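Local structure of autoinducer 2 sensor kinase/phosphatase LuxQ (Vibrio cholerae, 3C38) at residues K132-L143 / Y154-N162. The protein senses the autoinducer AI-2 bound to LuxP in quorum sensing, acting as a histidine kinase without the signal and as a phosphatase with it. Sequence-based numbering, arbitrary orientation.
Sequences KSVHILMRRSSL and YLYVGIVLN
Arg140 reaches Tyr154 and Tyr156 because its CG lies anti to the backbone N and its chain bends at chi3 (65°), which lays the guanidinium flat on the Tyr154 ring. The two planes are nearly parallel, 3° apart, with CZ of Arg140 3.6 Å from the centroid of the Tyr154 ring: a stacked cation-pi pair. Nearer the backbone, CG of Arg140 sits over a face of Tyr156 in a CH-pi contact, 3.7 Å from that ring's centroid, so the arginine runs between two aromatic neighbours; Phe85 stacks on Tyr156. CE of Met138 meets the edge of the same ring, 3.5 Å from CD2 of Tyr156.

These side chains share one face of an antiparallel beta hairpin in this LuxQ periplasmic domain, of the Cache clan; strand 153-160 is the middle strand of the five-stranded sheet and 134-143 lies between it and 123-127. Pairs of backbone bonds at Leu137-Ile159, Arg139-Val157 and Ser141-Leu155 fix the register, and Gly158 pairs with Met138 at a non-hydrogen-bonded position. On the reverse face, Leu137 and Ile159 pack against helix 22-47, where the Arg139 guanidinium is bonded to Gln44 and forms a salt bridge with Asp45.

After the backbone bond from Leu161 N to His135 O, the Asn162 amide continues the bonding: OD1 accepts from His135 N at 2.7 Å, nearly straight at 167°, while ND2 gives a longer bond to Ser133 O (3.3 Å). Two bonds from one amide thus hold its rotation and extend the pairing past the strand end, whereas at the other end cation-pi attraction probably steadies a partly exposed arginine charge.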
ATOM      1  N   LYS A 132       5.197  -4.279  16.227  1.00 61.22           N
ATOM      2  CA  LYS A 132       4.160  -3.273  16.091  1.00 59.37           C
ATOM      3  C   LYS A 132       3.198  -3.679  14.976  1.00 56.99           C
ATOM      4  O   LYS A 132       3.551  -4.456  14.085  1.00 57.27           O
ATOM      5  CB  LYS A 132       4.795  -1.920  15.768  1.00 61.21           C
ATOM      6  CG  LYS A 132       5.622  -1.892  14.482  1.00 62.61           C
ATOM      7  CD  LYS A 132       6.097  -0.471  14.178  1.00 63.97           C
ATOM      8  CE  LYS A 132       6.626  -0.325  12.760  1.00 63.70           C
ATOM      9  NZ  LYS A 132       6.921   1.101  12.396  1.00 63.77           N
ATOM     10  N   SER A 133       1.981  -3.151  15.023  1.00 52.58           N
ATOM     11  CA  SER A 133       0.994  -3.476  14.011  1.00 48.67           C
ATOM     12  C   SER A 133       1.395  -2.869  12.671  1.00 45.18           C
ATOM     13  O   SER A 133       1.817  -1.716  12.594  1.00 45.86           O
ATOM     14  CB  SER A 133      -0.386  -2.963  14.426  1.00 49.27           C
ATOM     15  OG  SER A 133      -0.430  -1.549  14.395  1.00 51.99           O
ATOM     16  N   VAL A 134       1.266  -3.669  11.622  1.00 39.59           N
ATOM     17  CA  VAL A 134       1.595  -3.258  10.268  1.00 36.46           C
ATOM     18  C   VAL A 134       0.367  -2.683   9.555  1.00 34.33           C
ATOM     19  O   VAL A 134      -0.703  -3.302   9.551  1.00 31.71           O
ATOM     20  CB  VAL A 134       2.129  -4.467   9.470  1.00 35.57           C
ATOM     21  CG1 VAL A 134       2.180  -4.147   7.996  1.00 35.88           C
ATOM     22  CG2 VAL A 134       3.511  -4.846   9.985  1.00 36.07           C
ATOM     23  N   HIS A 135       0.520  -1.498   8.971  1.00 30.69           N
ATOM     24  CA  HIS A 135      -0.566  -0.848   8.234  1.00 30.68           C
ATOM     25  C   HIS A 135      -0.454  -1.197   6.740  1.00 30.24           C
ATOM     26  O   HIS A 135       0.603  -1.044   6.119  1.00 29.46           O
ATOM     27  CB  HIS A 135      -0.515   0.660   8.477  1.00 30.13           C
ATOM     28  CG  HIS A 135      -0.820   1.038   9.892  1.00 32.34           C
ATOM     29  ND1 HIS A 135      -2.090   1.374  10.316  1.00 32.99           N
ATOM     30  CD2 HIS A 135      -0.044   1.037  11.004  1.00 32.87           C
ATOM     31  CE1 HIS A 135      -2.082   1.560  11.625  1.00 32.02           C
ATOM     32  NE2 HIS A 135      -0.851   1.361  12.066  1.00 31.93           N
ATOM     33  N   ILE A 136      -1.555  -1.679   6.170  1.00 30.11           N
ATOM     34  CA  ILE A 136      -1.570  -2.124   4.785  1.00 28.29           C
ATOM     35  C   ILE A 136      -2.749  -1.609   3.988  1.00 30.72           C
ATOM     36  O   ILE A 136      -3.861  -1.535   4.499  1.00 29.73           O
ATOM     37  CB  ILE A 136      -1.642  -3.654   4.725  1.00 26.47           C
ATOM     38  CG1 ILE A 136      -0.621  -4.255   5.684  1.00 24.99           C
ATOM     39  CG2 ILE A 136      -1.423  -4.137   3.297  1.00 27.19           C
ATOM     40  CD1 ILE A 136      -0.725  -5.768   5.809  1.00 26.95           C
ATOM     41  N   LEU A 137      -2.496  -1.242   2.733  1.00 31.38           N
ATOM     42  CA  LEU A 137      -3.559  -0.798   1.835  1.00 31.72           C
ATOM     43  C   LEU A 137      -3.793  -2.036   0.969  1.00 33.44           C
ATOM     44  O   LEU A 137      -2.880  -2.516   0.293  1.00 30.24           O
ATOM     45  CB  LEU A 137      -3.100   0.372   0.971  1.00 31.18           C
ATOM     46  CG  LEU A 137      -2.963   1.712   1.699  1.00 34.24           C
ATOM     47  CD1 LEU A 137      -2.226   2.720   0.817  1.00 30.92           C
ATOM     48  CD2 LEU A 137      -4.353   2.227   2.063  1.00 31.94           C
ATOM     49  N   MET A 138      -5.001  -2.585   1.030  1.00 33.55           N
ATOM     50  CA  MET A 138      -5.294  -3.773   0.258  1.00 35.38           C
ATOM     51  C   MET A 138      -6.460  -3.586  -0.678  1.00 34.04           C
ATOM     52  O   MET A 138      -7.332  -2.749  -0.448  1.00 33.63           O
ATOM     53  CB  MET A 138      -5.580  -4.954   1.175  1.00 41.42           C
ATOM     54  CG  MET A 138      -4.348  -5.584   1.759  1.00 47.67           C
ATOM     55  SD  MET A 138      -4.752  -7.189   2.407  1.00 57.97           S
ATOM     56  CE  MET A 138      -5.105  -8.071   0.930  1.00 54.07           C
ATOM     57  N   ARG A 139      -6.467  -4.384  -1.737  1.00 32.72           N
ATOM     58  CA  ARG A 139      -7.529  -4.323  -2.725  1.00 34.06           C
ATOM     59  C   ARG A 139      -7.741  -5.705  -3.329  1.00 33.08           C
ATOM     60  O   ARG A 139      -6.787  -6.450  -3.566  1.00 30.38           O
ATOM     61  CB  ARG A 139      -7.179  -3.298  -3.804  1.00 33.92           C
ATOM     62  CG  ARG A 139      -8.309  -2.997  -4.773  1.00 36.24           C
ATOM     63  CD  ARG A 139      -7.964  -1.788  -5.617  1.00 35.84           C
ATOM     64  NE  ARG A 139      -9.012  -1.488  -6.589  1.00 37.49           N
ATOM     65  CZ  ARG A 139      -9.200  -2.172  -7.711  1.00 35.73           C
ATOM     66  NH1 ARG A 139      -8.403  -3.194  -8.006  1.00 31.40           N
ATOM     67  NH2 ARG A 139     -10.183  -1.831  -8.533  1.00 35.72           N
ATOM     68  N   ARG A 140      -9.007  -6.040  -3.559  1.00 36.23           N
ATOM     69  CA  ARG A 140      -9.386  -7.341  -4.116  1.00 37.95           C
ATOM     70  C   ARG A 140      -9.918  -7.226  -5.553  1.00 37.12           C
ATOM     71  O   ARG A 140     -10.654  -6.299  -5.884  1.00 36.64           O
ATOM     72  CB  ARG A 140     -10.474  -7.969  -3.231  1.00 39.93           C
ATOM     73  CG  ARG A 140     -10.754  -9.425  -3.505  1.00 40.46           C
ATOM     74  CD  ARG A 140     -11.963  -9.925  -2.715  1.00 42.95           C
ATOM     75  NE  ARG A 140     -13.188  -9.270  -3.147  1.00 48.41           N
ATOM     76  CZ  ARG A 140     -14.404  -9.783  -3.000  1.00 50.92           C
ATOM     77  NH1 ARG A 140     -14.567 -10.969  -2.426  1.00 48.87           N
ATOM     78  NH2 ARG A 140     -15.462  -9.109  -3.439  1.00 52.79           N
ATOM     79  N   SER A 141      -9.552  -8.173  -6.404  1.00 38.98           N
ATOM     80  CA  SER A 141     -10.041  -8.169  -7.776  1.00 41.93           C
ATOM     81  C   SER A 141     -10.508  -9.574  -8.168  1.00 42.57           C
ATOM     82  O   SER A 141      -9.743 -10.537  -8.120  1.00 42.00           O
ATOM     83  CB  SER A 141      -8.948  -7.686  -8.736  1.00 42.06           C
ATOM     84  OG  SER A 141      -9.486  -7.452 -10.029  1.00 43.77           O
ATOM     85  N   SER A 142     -11.771  -9.678  -8.561  1.00 44.56           N
ATOM     86  CA  SER A 142     -12.361 -10.958  -8.949  1.00 48.00           C
ATOM     87  C   SER A 142     -11.593 -11.657 -10.062  1.00 50.34           C
ATOM     88  O   SER A 142     -11.133 -11.020 -11.003  1.00 51.80           O
ATOM     89  CB  SER A 142     -13.805 -10.738  -9.397  1.00 49.37           C
ATOM     90  OG  SER A 142     -14.494  -9.890  -8.483  1.00 48.90           O
ATOM     91  N   LEU A 143     -11.447 -12.971  -9.940  1.00 53.63           N
ATOM     92  CA  LEU A 143     -10.760 -13.772 -10.951  1.00 56.37           C
ATOM     93  C   LEU A 143     -11.830 -14.626 -11.615  1.00 60.21           C
ATOM     94  O   LEU A 143     -12.226 -15.666 -11.087  1.00 60.20           O
ATOM     95  CB  LEU A 143      -9.703 -14.675 -10.311  1.00 53.21           C
ATOM     96  CG  LEU A 143      -8.498 -13.970  -9.695  1.00 53.33           C
ATOM     97  CD1 LEU A 143      -7.632 -14.972  -8.955  1.00 51.85           C
ATOM     98  CD2 LEU A 143      -7.698 -13.278 -10.792  1.00 53.63           C
ATOM     99  N   TYR A 154     -10.093 -14.856  -6.038  1.00 48.89           N
ATOM    100  CA  TYR A 154      -9.857 -13.433  -5.897  1.00 45.50           C
ATOM    101  C   TYR A 154      -8.372 -13.177  -5.714  1.00 44.65           C
ATOM    102  O   TYR A 154      -7.669 -13.943  -5.041  1.00 42.75           O
ATOM    103  CB  TYR A 154     -10.630 -12.895  -4.696  1.00 45.77           C
ATOM    104  CG  TYR A 154     -12.100 -12.691  -4.965  1.00 49.09           C
ATOM    105  CD1 TYR A 154     -12.548 -11.560  -5.647  1.00 49.77           C
ATOM    106  CD2 TYR A 154     -13.048 -13.635  -4.562  1.00 50.83           C
ATOM    107  CE1 TYR A 154     -13.901 -11.367  -5.920  1.00 49.77           C
ATOM    108  CE2 TYR A 154     -14.411 -13.454  -4.834  1.00 50.56           C
ATOM    109  CZ  TYR A 154     -14.823 -12.315  -5.516  1.00 51.12           C
ATOM    110  OH  TYR A 154     -16.155 -12.115  -5.791  1.00 52.82           O
ATOM    111  N   LEU A 155      -7.893 -12.114  -6.351  1.00 42.48           N
ATOM    112  CA  LEU A 155      -6.498 -11.730  -6.242  1.00 39.92           C
ATOM    113  C   LEU A 155      -6.451 -10.527  -5.308  1.00 39.02           C
ATOM    114  O   LEU A 155      -7.148  -9.520  -5.508  1.00 38.05           O
ATOM    115  CB  LEU A 155      -5.907 -11.359  -7.609  1.00 38.89           C
ATOM    116  CG  LEU A 155      -4.464 -10.832  -7.572  1.00 36.57           C
ATOM    117  CD1 LEU A 155      -3.566 -11.853  -6.913  1.00 34.77           C
ATOM    118  CD2 LEU A 155      -3.975 -10.529  -8.984  1.00 34.63           C
ATOM    119  N   TYR A 156      -5.647 -10.659  -4.262  1.00 36.36           N
ATOM    120  CA  TYR A 156      -5.487  -9.596  -3.290  1.00 33.89           C
ATOM    121  C   TYR A 156      -4.079  -9.042  -3.439  1.00 32.79           C
ATOM    122  O   TYR A 156      -3.114  -9.802  -3.546  1.00 32.26           O
ATOM    123  CB  TYR A 156      -5.660 -10.138  -1.862  1.00 35.80           C
ATOM    124  CG  TYR A 156      -7.072 -10.527  -1.464  1.00 34.51           C
ATOM    125  CD1 TYR A 156      -7.669 -11.696  -1.939  1.00 36.27           C
ATOM    126  CD2 TYR A 156      -7.799  -9.731  -0.585  1.00 36.68           C
ATOM    127  CE1 TYR A 156      -8.970 -12.057  -1.532  1.00 35.77           C
ATOM    128  CE2 TYR A 156      -9.083 -10.075  -0.184  1.00 37.56           C
ATOM    129  CZ  TYR A 156      -9.660 -11.232  -0.656  1.00 35.60           C
ATOM    130  OH  TYR A 156     -10.933 -11.535  -0.242  1.00 38.77           O
ATOM    131  N   VAL A 157      -3.969  -7.720  -3.469  1.00 31.22           N
ATOM    132  CA  VAL A 157      -2.669  -7.068  -3.559  1.00 30.62           C
ATOM    133  C   VAL A 157      -2.607  -6.077  -2.410  1.00 29.95           C
ATOM    134  O   VAL A 157      -3.617  -5.459  -2.044  1.00 28.48           O
ATOM    135  CB  VAL A 157      -2.475  -6.290  -4.898  1.00 29.98           C
ATOM    136  CG1 VAL A 157      -2.652  -7.239  -6.081  1.00 29.19           C
ATOM    137  CG2 VAL A 157      -3.447  -5.126  -4.985  1.00 27.37           C
ATOM    138  N   GLY A 158      -1.426  -5.930  -1.830  1.00 29.91           N
ATOM    139  CA  GLY A 158      -1.294  -4.998  -0.731  1.00 28.44           C
ATOM    140  C   GLY A 158      -0.013  -4.193  -0.779  1.00 27.63           C
ATOM    141  O   GLY A 158       0.977  -4.624  -1.385  1.00 25.88           O
ATOM    142  N   ILE A 159      -0.062  -3.017  -0.156  1.00 27.05           N
ATOM    143  CA  ILE A 159       1.075  -2.112  -0.032  1.00 26.87           C
ATOM    144  C   ILE A 159       1.301  -1.943   1.460  1.00 26.45           C
ATOM    145  O   ILE A 159       0.402  -1.492   2.168  1.00 23.94           O
ATOM    146  CB  ILE A 159       0.777  -0.709  -0.568  1.00 29.13           C
ATOM    147  CG1 ILE A 159       0.451  -0.755  -2.050  1.00 32.34           C
ATOM    148  CG2 ILE A 159       1.983   0.180  -0.377  1.00 26.43           C
ATOM    149  CD1 ILE A 159      -0.072   0.587  -2.561  1.00 38.10           C
ATOM    150  N   VAL A 160       2.485  -2.303   1.945  1.00 26.22           N
ATOM    151  CA  VAL A 160       2.780  -2.146   3.365  1.00 23.92           C
ATOM    152  C   VAL A 160       3.349  -0.751   3.584  1.00 23.86           C
ATOM    153  O   VAL A 160       4.363  -0.384   2.984  1.00 23.00           O
ATOM    154  CB  VAL A 160       3.809  -3.187   3.860  1.00 26.15           C
ATOM    155  CG1 VAL A 160       4.163  -2.898   5.332  1.00 24.11           C
ATOM    156  CG2 VAL A 160       3.246  -4.594   3.708  1.00 21.45           C
ATOM    157  N   LEU A 161       2.694   0.022   4.445  1.00 24.78           N
ATOM    158  CA  LEU A 161       3.125   1.386   4.726  1.00 24.18           C
ATOM    159  C   LEU A 161       4.339   1.492   5.654  1.00 24.92           C
ATOM    160  O   LEU A 161       5.207   2.341   5.444  1.00 24.95           O
ATOM    161  CB  LEU A 161       1.954   2.188   5.299  1.00 22.23           C
ATOM    162  CG  LEU A 161       0.747   2.216   4.351  1.00 24.44           C
ATOM    163  CD1 LEU A 161      -0.386   2.993   4.979  1.00 19.91           C
ATOM    164  CD2 LEU A 161       1.140   2.850   3.010  1.00 22.90           C
ATOM    165  N   ASN A 162       4.400   0.637   6.670  1.00 23.08           N
ATOM    166  CA  ASN A 162       5.517   0.659   7.614  1.00 24.41           C
ATOM    167  C   ASN A 162       6.830   0.540   6.863  1.00 24.78           C
ATOM    168  O   ASN A 162       7.011  -0.376   6.059  1.00 23.91           O
ATOM    169  CB  ASN A 162       5.409  -0.506   8.616  1.00 23.39           C
ATOM    170  CG  ASN A 162       4.109  -0.467   9.407  1.00 29.27           C
ATOM    171  OD1 ASN A 162       3.012  -0.441   8.829  1.00 25.71           O
ATOM    172  ND2 ASN A 162       4.222  -0.443  10.728  1.00 28.27           N
TER
HETATM  173  O   HOH W   1     -16.452  -9.358  -6.952  1.00 61.46           O